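Side-chain contacts in putative endonuclease/exonuclease/phosphatase family protein (Bacteroides vulgatus ATCC 8482, PDB 3G6S), which probably cleaves nucleic acids as a DNase I-like endonuclease or RNA exonuclease: residues 50-55 / 76-81; 10-15 / 24-29; 38-43 / 85-90. All coordinates share one frame; numbering follows the deposited sequence.

How the interactions relate
From the N terminus, strand 2-10 runs into interaction 2, which closes a short loop of eight residues between 10-15 and 24-29 and brings the end of that strand against the start of helix 27-36. Interaction 3 opens next, at 38-43, and closes only at 85-90, tying strand 41-45 of one sheet to strand 88-97 of the other. Interaction 1 lies wholly within that long excursion, joining helix 49-58 to the loop entering strand 81-84. Nothing crosses: interaction 2 finishes before the other two begin. Space links what sequence separates, since Q51 of interaction 1 packs on residues 12-14 of interaction 2, and L81 rests on V42 and G43 of interaction 3.

Interaction 1 (50-55 / 76-81)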
# COMPACT_ATOMS: atom_id res chain seq x y z
N ASN A 50 -11.36 -7.20 -11.99
CA ASN A 50 -10.78 -7.54 -13.28
C ASN A 50 -9.31 -7.15 -13.27
O ASN A 50 -8.49 -7.84 -13.86
CB ASN A 50 -11.53 -6.83 -14.39
CG ASN A 50 -11.47 -5.34 -14.25
OD1 ASN A 50 -10.51 -4.71 -14.69
ND2 ASN A 50 -12.49 -4.75 -13.62
N GLN A 51 -8.99 -6.04 -12.60
CA GLN A 51 -7.59 -5.59 -12.52
C GLN A 51 -6.79 -6.53 -11.62
O GLN A 51 -5.61 -6.81 -11.88
CB GLN A 51 -7.50 -4.17 -11.95
CG GLN A 51 -8.30 -3.14 -12.70
CD GLN A 51 -8.17 -1.76 -12.09
OE1 GLN A 51 -7.27 -1.01 -12.43
NE2 GLN A 51 -9.07 -1.44 -11.16
N PHE A 52 -7.42 -7.03 -10.57
CA PHE A 52 -6.74 -7.96 -9.69
C PHE A 52 -6.36 -9.18 -10.52
O PHE A 52 -5.24 -9.67 -10.43
CB PHE A 52 -7.67 -8.36 -8.56
CG PHE A 52 -7.03 -9.28 -7.56
CD1 PHE A 52 -6.12 -8.79 -6.63
CD2 PHE A 52 -7.34 -10.63 -7.55
CE1 PHE A 52 -5.54 -9.64 -5.69
CE2 PHE A 52 -6.76 -11.49 -6.62
CZ PHE A 52 -5.85 -10.99 -5.69
N GLN A 53 -7.31 -9.66 -11.32
CA GLN A 53 -7.06 -10.84 -12.17
C GLN A 53 -5.95 -10.59 -13.20
O GLN A 53 -5.18 -11.50 -13.50
CB GLN A 53 -8.34 -11.27 -12.90
CG GLN A 53 -9.35 -11.99 -12.01
CD GLN A 53 -8.76 -13.24 -11.33
OE1 GLN A 53 -7.98 -13.13 -10.38
NE2 GLN A 53 -9.14 -14.42 -11.83
N ASP A 54 -5.88 -9.38 -13.75
CA ASP A 54 -4.84 -9.09 -14.72
C ASP A 54 -3.47 -9.13 -14.05
O ASP A 54 -2.50 -9.59 -14.64
CB ASP A 54 -5.03 -7.71 -15.35
CG ASP A 54 -6.28 -7.62 -16.19
OD1 ASP A 54 -6.71 -8.67 -16.74
OD2 ASP A 54 -6.84 -6.51 -16.31
N LEU A 55 -3.40 -8.64 -12.81
CA LEU A 55 -2.14 -8.65 -12.08
C LEU A 55 -1.65 -10.08 -11.90
O LEU A 55 -0.48 -10.38 -12.15
CB LEU A 55 -2.27 -7.97 -10.71
CG LEU A 55 -2.03 -6.45 -10.57
CD1 LEU A 55 -1.04 -5.95 -11.63
CD2 LEU A 55 -3.34 -5.72 -10.70
N GLY A 76 -16.30 -4.08 -5.46
CA GLY A 76 -15.58 -2.93 -4.94
C GLY A 76 -14.08 -2.98 -5.17
O GLY A 76 -13.56 -3.94 -5.75
N GLU A 77 -13.38 -1.94 -4.73
CA GLU A 77 -11.94 -1.88 -4.91
C GLU A 77 -11.21 -2.74 -3.88
O GLU A 77 -11.61 -2.84 -2.72
CB GLU A 77 -11.44 -0.44 -4.82
CG GLU A 77 -12.28 0.56 -5.60
CD GLU A 77 -11.64 1.95 -5.67
OE1 GLU A 77 -11.06 2.40 -4.66
OE2 GLU A 77 -11.73 2.59 -6.74
N TYR A 78 -10.15 -3.40 -4.32
CA TYR A 78 -9.32 -4.23 -3.46
C TYR A 78 -8.18 -3.36 -2.95
O TYR A 78 -7.89 -2.29 -3.51
CB TYR A 78 -8.68 -5.37 -4.25
CG TYR A 78 -9.59 -6.50 -4.66
CD1 TYR A 78 -9.29 -7.81 -4.29
CD2 TYR A 78 -10.71 -6.27 -5.46
CE1 TYR A 78 -10.08 -8.87 -4.70
CE2 TYR A 78 -11.51 -7.33 -5.88
CZ TYR A 78 -11.19 -8.62 -5.49
OH TYR A 78 -11.97 -9.68 -5.87
N ALA A 79 -7.51 -3.84 -1.92
CA ALA A 79 -6.32 -3.17 -1.36
C ALA A 79 -5.43 -4.38 -1.09
O ALA A 79 -5.03 -4.64 0.04
CB ALA A 79 -6.68 -2.45 -0.07
N PRO A 80 -5.09 -5.13 -2.15
CA PRO A 80 -4.27 -6.34 -2.12
C PRO A 80 -2.77 -6.22 -1.90
O PRO A 80 -2.18 -5.14 -2.04
CB PRO A 80 -4.57 -6.97 -3.47
CG PRO A 80 -4.57 -5.76 -4.38
CD PRO A 80 -5.29 -4.68 -3.55
N LEU A 81 -2.18 -7.35 -1.55
CA LEU A 81 -0.76 -7.50 -1.32
C LEU A 81 -0.24 -8.59 -2.26
O LEU A 81 -0.75 -9.71 -2.26
CB LEU A 81 -0.50 -7.92 0.13
CG LEU A 81 -0.48 -6.79 1.16
CD1 LEU A 81 -0.59 -7.38 2.55
CD2 LEU A 81 0.80 -5.97 1.00
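F52 on helix 49-58 lays its ring against Y78 and P80, so that the helix is packed on the loop leading into strand 81-84 of the DNase I-like two-sheet sandwich. The contact is apolar and aromatic: the two segments bury 141 Å² between them, and F52 accounts for about half of it.

Followed outward from the helix, F52 starts with CB pointing at the loop, yet CB itself stays 4.6 Å from CD1 of Y78. CG is anti to the backbone N (chi1 -178°), a setting that swings the ring out from the helix and slides it under the tyrosine; F52 CG lies beneath one face of the Y78 ring. One atom further, CD1 is shared between two neighbours, with CD1 of Y78 at 4.1 Å and CB of P80 at 4.0 Å. CE1 then makes the tightest approach, 3.6 Å to CB of P80.

The two rings form an offset stack, their centroids 5.0 Å apart and their planes inclined by 16°. The shift is large enough that each ring covers the rim of the other, not its centre. Taken as whole side chains, F52 and Y78 nevertheless cross at about a right angle, whereas F52 and P80 run past one another in opposite directions. P80 comes to the F52 ring at the edge, close to its plane, while Y78 takes a face.

The loop is also held by backbone hydrogen bonds that pair Y78 with V47 and P80 with M44, and the ring of F82 meets F52 at a steep inclination. P80 reaches F52 with its CG as well as its CB: P80 CG is 4.1 Å from CD1 of F52.

Interaction 2 (10-15 / 24-29); sequences NIRYDN and QYRKDR
R26 drives its guanidinium into the turn at I11 and R12, where the contact is tight. NH1 donates to I11 O at 3.0 Å, in the carbonyl plane but tilted from the guanidinium plane. NH2 donates to R12 O at 3.2 Å, close to the guanidinium plane, and also weakly to I11 O. A bend at chi3 (-77°) turns the group toward these carbonyls, and the R12 side chain covers NH2 with its CG at 3.6 Å. R26 NE donates to N21 O, and R26 NH1 also to L248 O. With R26 replaced by an alanine, the carbonyls of I11 and R12 would probably lose these donors and a gap open beside the R12 chain.

The other side is looser. A water lies in the guanidinium plane, accepting from R26 NH2 at 2.9 Å and donating to Y13 O, and exposed Q24 reaches D14 OD2 only by a weak bond from NE2, 3.4 Å long.

Behind the turn, N10 OD1 accepts from R12 N in an Asx turn. The contact thus joins the end of strand 2-10 to the start of helix 27-36, with I11 resting on M44 of strand 41-45 and D14 on helix 49-58.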
# COMPACT_ATOMS: atom_id res chain seq x y z
N ASN A 10 -0.80 2.90 -5.92
CA ASN A 10 -2.21 3.07 -6.27
C ASN A 10 -2.22 2.96 -7.79
O ASN A 10 -1.59 3.76 -8.48
CB ASN A 10 -2.70 4.47 -5.85
CG ASN A 10 -4.21 4.66 -6.06
OD1 ASN A 10 -4.78 4.17 -7.04
ND2 ASN A 10 -4.84 5.41 -5.17
N ILE A 11 -2.93 1.97 -8.32
CA ILE A 11 -2.94 1.78 -9.76
C ILE A 11 -4.07 2.48 -10.52
O ILE A 11 -4.13 2.39 -11.74
CB ILE A 11 -2.98 0.29 -10.10
CG1 ILE A 11 -4.27 -0.33 -9.60
CG2 ILE A 11 -1.80 -0.42 -9.44
CD1 ILE A 11 -4.45 -1.76 -10.04
N ARG A 12 -4.95 3.18 -9.80
CA ARG A 12 -6.08 3.87 -10.43
C ARG A 12 -7.07 2.84 -10.97
O ARG A 12 -6.79 2.17 -11.96
CB ARG A 12 -5.60 4.76 -11.58
CG ARG A 12 -6.73 5.34 -12.41
CD ARG A 12 -7.57 6.32 -11.62
NE ARG A 12 -8.76 6.69 -12.38
CZ ARG A 12 -9.69 7.55 -11.98
NH1 ARG A 12 -9.57 8.15 -10.80
NH2 ARG A 12 -10.74 7.80 -12.75
N TYR A 13 -8.22 2.71 -10.33
CA TYR A 13 -9.21 1.73 -10.76
C TYR A 13 -9.56 1.85 -12.24
O TYR A 13 -9.46 2.93 -12.83
CB TYR A 13 -10.48 1.83 -9.90
CG TYR A 13 -11.34 3.02 -10.21
CD1 TYR A 13 -12.34 2.94 -11.18
CD2 TYR A 13 -11.17 4.22 -9.53
CE1 TYR A 13 -13.14 4.04 -11.47
CE2 TYR A 13 -11.97 5.32 -9.81
CZ TYR A 13 -12.95 5.23 -10.78
OH TYR A 13 -13.75 6.32 -11.05
N ASP A 14 -9.96 0.73 -12.82
CA ASP A 14 -10.34 0.63 -14.23
C ASP A 14 -11.57 1.49 -14.53
O ASP A 14 -12.67 1.20 -14.06
CB ASP A 14 -10.65 -0.83 -14.59
CG ASP A 14 -11.01 -1.01 -16.06
OD1 ASP A 14 -11.67 -0.13 -16.64
OD2 ASP A 14 -10.64 -2.06 -16.63
N ASN A 15 -11.38 2.53 -15.34
CA ASN A 15 -12.47 3.42 -15.71
C ASN A 15 -12.39 3.76 -17.20
O ASN A 15 -11.50 4.49 -17.64
CB ASN A 15 -12.40 4.71 -14.89
CG ASN A 15 -13.50 5.67 -15.26
OD1 ASN A 15 -14.35 5.37 -16.10
ND2 ASN A 15 -13.50 6.85 -14.62
N GLN A 24 -6.57 -0.64 -19.44
CA GLN A 24 -6.18 -1.52 -20.54
C GLN A 24 -4.85 -1.10 -21.17
O GLN A 24 -4.08 -1.95 -21.63
CB GLN A 24 -7.28 -1.56 -21.61
CG GLN A 24 -8.61 -2.14 -21.11
CD GLN A 24 -8.46 -3.50 -20.42
OE1 GLN A 24 -7.81 -4.41 -20.94
NE2 GLN A 24 -9.07 -3.64 -19.25
N TYR A 25 -4.55 0.20 -21.18
CA TYR A 25 -3.31 0.70 -21.77
C TYR A 25 -2.16 0.79 -20.76
O TYR A 25 -1.05 1.19 -21.12
CB TYR A 25 -3.54 2.08 -22.40
CG TYR A 25 -4.73 2.15 -23.33
CD1 TYR A 25 -4.79 1.34 -24.47
CD2 TYR A 25 -5.80 2.99 -23.06
CE1 TYR A 25 -5.91 1.36 -25.31
CE2 TYR A 25 -6.92 3.02 -23.89
CZ TYR A 25 -6.97 2.20 -25.01
OH TYR A 25 -8.10 2.19 -25.81
N ARG A 26 -2.42 0.41 -19.52
CA ARG A 26 -1.40 0.49 -18.48
C ARG A 26 -1.05 -0.87 -17.90
O ARG A 26 0.02 -1.04 -17.30
CB ARG A 26 -1.87 1.44 -17.39
CG ARG A 26 -2.24 2.80 -17.95
CD ARG A 26 -2.58 3.83 -16.89
NE ARG A 26 -3.92 3.66 -16.31
CZ ARG A 26 -4.19 2.94 -15.23
NH1 ARG A 26 -3.22 2.30 -14.59
NH2 ARG A 26 -5.43 2.89 -14.77
N LYS A 27 -1.95 -1.83 -18.09
CA LYS A 27 -1.80 -3.21 -17.60
C LYS A 27 -0.37 -3.73 -17.71
O LYS A 27 0.25 -4.06 -16.71
CB LYS A 27 -2.69 -4.17 -18.39
CG LYS A 27 -4.19 -3.92 -18.32
CD LYS A 27 -4.97 -5.16 -18.82
CE LYS A 27 -4.50 -5.64 -20.20
NZ LYS A 27 -5.03 -7.00 -20.51
N ASP A 28 0.14 -3.82 -18.94
CA ASP A 28 1.47 -4.33 -19.18
C ASP A 28 2.56 -3.48 -18.58
O ASP A 28 3.53 -4.01 -18.00
CB ASP A 28 1.71 -4.51 -20.67
CG ASP A 28 1.02 -5.75 -21.22
OD1 ASP A 28 -0.19 -5.92 -20.96
OD2 ASP A 28 1.69 -6.55 -21.92
N ARG A 29 2.43 -2.16 -18.70
CA ARG A 29 3.42 -1.24 -18.15
C ARG A 29 3.58 -1.45 -16.64
O ARG A 29 4.70 -1.47 -16.13
CB ARG A 29 3.01 0.21 -18.44
CG ARG A 29 3.03 0.59 -19.91
CD ARG A 29 3.21 2.10 -20.09
NE ARG A 29 1.97 2.86 -19.96
CZ ARG A 29 1.15 3.14 -20.97
NH1 ARG A 29 1.44 2.73 -22.20
NH2 ARG A 29 0.05 3.85 -20.75
O HOH W 1 -8.20 3.50 -15.19

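Interaction 3 (38-43 / 85-90)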
# COMPACT_ATOMS: atom_id res chain seq x y z
N GLU A 38 12.04 -5.82 -9.58
CA GLU A 38 12.05 -6.99 -8.71
C GLU A 38 11.43 -6.76 -7.34
O GLU A 38 12.04 -7.03 -6.31
CB GLU A 38 13.47 -7.49 -8.53
CG GLU A 38 14.06 -8.04 -9.79
CD GLU A 38 15.42 -8.63 -9.57
OE1 GLU A 38 16.35 -7.87 -9.20
OE2 GLU A 38 15.56 -9.86 -9.76
N LEU A 39 10.21 -6.25 -7.35
CA LEU A 39 9.49 -6.00 -6.12
C LEU A 39 9.22 -7.32 -5.40
O LEU A 39 8.77 -8.28 -6.01
CB LEU A 39 8.19 -5.27 -6.45
CG LEU A 39 8.27 -3.74 -6.43
CD1 LEU A 39 9.59 -3.25 -6.98
CD2 LEU A 39 7.10 -3.16 -7.21
N ASP A 40 9.51 -7.38 -4.10
CA ASP A 40 9.29 -8.58 -3.31
C ASP A 40 7.87 -8.60 -2.76
O ASP A 40 7.20 -9.63 -2.77
CB ASP A 40 10.26 -8.65 -2.13
CG ASP A 40 11.67 -9.02 -2.54
OD1 ASP A 40 11.84 -10.02 -3.26
OD2 ASP A 40 12.62 -8.32 -2.10
N ILE A 41 7.43 -7.45 -2.25
CA ILE A 41 6.10 -7.32 -1.68
C ILE A 41 5.52 -5.98 -2.11
O ILE A 41 6.18 -4.95 -2.00
CB ILE A 41 6.13 -7.41 -0.15
CG1 ILE A 41 6.59 -8.80 0.25
CG2 ILE A 41 4.76 -7.12 0.42
CD1 ILE A 41 6.81 -8.94 1.74
N VAL A 42 4.28 -6.01 -2.60
CA VAL A 42 3.63 -4.80 -3.07
C VAL A 42 2.22 -4.66 -2.51
O VAL A 42 1.42 -5.59 -2.60
CB VAL A 42 3.51 -4.79 -4.61
CG1 VAL A 42 3.02 -3.43 -5.08
CG2 VAL A 42 4.83 -5.15 -5.25
N GLY A 43 1.92 -3.50 -1.93
CA GLY A 43 0.58 -3.25 -1.44
C GLY A 43 0.01 -2.26 -2.43
O GLY A 43 0.56 -1.17 -2.57
N LYS A 85 5.94 -15.83 -4.62
CA LYS A 85 5.52 -17.15 -4.15
C LYS A 85 6.67 -17.97 -3.59
O LYS A 85 6.54 -18.62 -2.55
CB LYS A 85 4.88 -17.94 -5.29
CG LYS A 85 3.91 -17.14 -6.14
CD LYS A 85 3.49 -17.89 -7.40
CE LYS A 85 2.45 -18.96 -7.11
NZ LYS A 85 1.85 -19.50 -8.36
N ASP A 86 7.80 -17.94 -4.29
CA ASP A 86 8.99 -18.69 -3.92
C ASP A 86 9.82 -18.08 -2.79
O ASP A 86 10.62 -18.78 -2.16
CB ASP A 86 9.87 -18.92 -5.15
CG ASP A 86 10.26 -17.61 -5.84
OD1 ASP A 86 9.36 -16.89 -6.35
OD2 ASP A 86 11.48 -17.30 -5.88
N LYS A 87 9.64 -16.79 -2.52
CA LYS A 87 10.41 -16.15 -1.46
C LYS A 87 9.72 -16.13 -0.10
O LYS A 87 10.37 -16.36 0.92
CB LYS A 87 10.75 -14.71 -1.84
CG LYS A 87 12.01 -14.54 -2.65
CD LYS A 87 12.56 -13.15 -2.36
CE LYS A 87 13.77 -12.81 -3.18
NZ LYS A 87 14.29 -11.48 -2.76
N TYR A 88 8.42 -15.86 -0.09
CA TYR A 88 7.69 -15.77 1.17
C TYR A 88 6.48 -16.69 1.27
O TYR A 88 5.78 -16.95 0.29
CB TYR A 88 7.22 -14.33 1.38
CG TYR A 88 8.29 -13.32 1.06
CD1 TYR A 88 9.31 -13.04 1.97
CD2 TYR A 88 8.33 -12.70 -0.19
CE1 TYR A 88 10.34 -12.17 1.65
CE2 TYR A 88 9.35 -11.83 -0.52
CZ TYR A 88 10.35 -11.57 0.39
OH TYR A 88 11.39 -10.72 0.05
N GLU A 89 6.22 -17.16 2.49
CA GLU A 89 5.07 -18.02 2.74
C GLU A 89 4.09 -17.24 3.61
O GLU A 89 4.50 -16.50 4.50
CB GLU A 89 5.50 -19.28 3.49
CG GLU A 89 4.39 -20.29 3.65
CD GLU A 89 4.64 -21.21 4.82
OE1 GLU A 89 5.78 -21.71 4.95
OE2 GLU A 89 3.70 -21.45 5.61
N VAL A 90 2.81 -17.39 3.34
CA VAL A 90 1.78 -16.69 4.10
C VAL A 90 1.29 -17.57 5.24
O VAL A 90 0.63 -18.57 5.01
CB VAL A 90 0.58 -16.34 3.21
CG1 VAL A 90 -0.54 -15.76 4.06
CG2 VAL A 90 1.00 -15.35 2.14
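K87, just ahead of strand 88-97, and Y88, its first residue, reach D40 and I41 where strand 41-45 begins, bridging the two sheets of the DNase I-like sandwich: strand 41-45 lies inside one sheet, strand 88-97 at the border of the other. The segments bury 177 Å² between them.

K87 comes first. Extended beyond CG, its chain crosses the D40 side chain obliquely and delivers NZ to OD1 at 2.9 Å, a salt bridge that meets OD1 on its syn side, 28° out of the carboxylate plane. The methylenes share the approach, since K87 CD lies 3.3 Å from the same D40 OD1. On the other branch, D40 OD2 accepts from the backbone N of R5 in strand 2-10. With a cation on one oxygen and a peptide N-H on the other, this buried carboxylate is likely to stay ionised and to have little freedom to rotate.

Y88 follows, with CG anti to the carbonyl carbon and beside the backbone N (chi1 -44°), a setting that carries the ring inward to D40, at about a right angle to it. Its hydroxyl is perched over the flat face of the carboxylate, 3.1 Å from OH to D40 CG. OH is 3.4 Å from each of OD1 and OD2 of D40, and the angles are too poor for a hydrogen bond. The ring and carboxylate planes are 79° apart, while D40 CB is near the ring plane, 3.7 Å from Y88 CE2.

The two faces of the Y88 ring are covered from opposite sides. K87 CB lies over one, toward the rim; I41 CD1 lies over the other, almost above the centre. V4 and F123 add apolar contacts around the tyrosine, and I41 CG1 completes the approach at 4.2 Å from Y88 CE2.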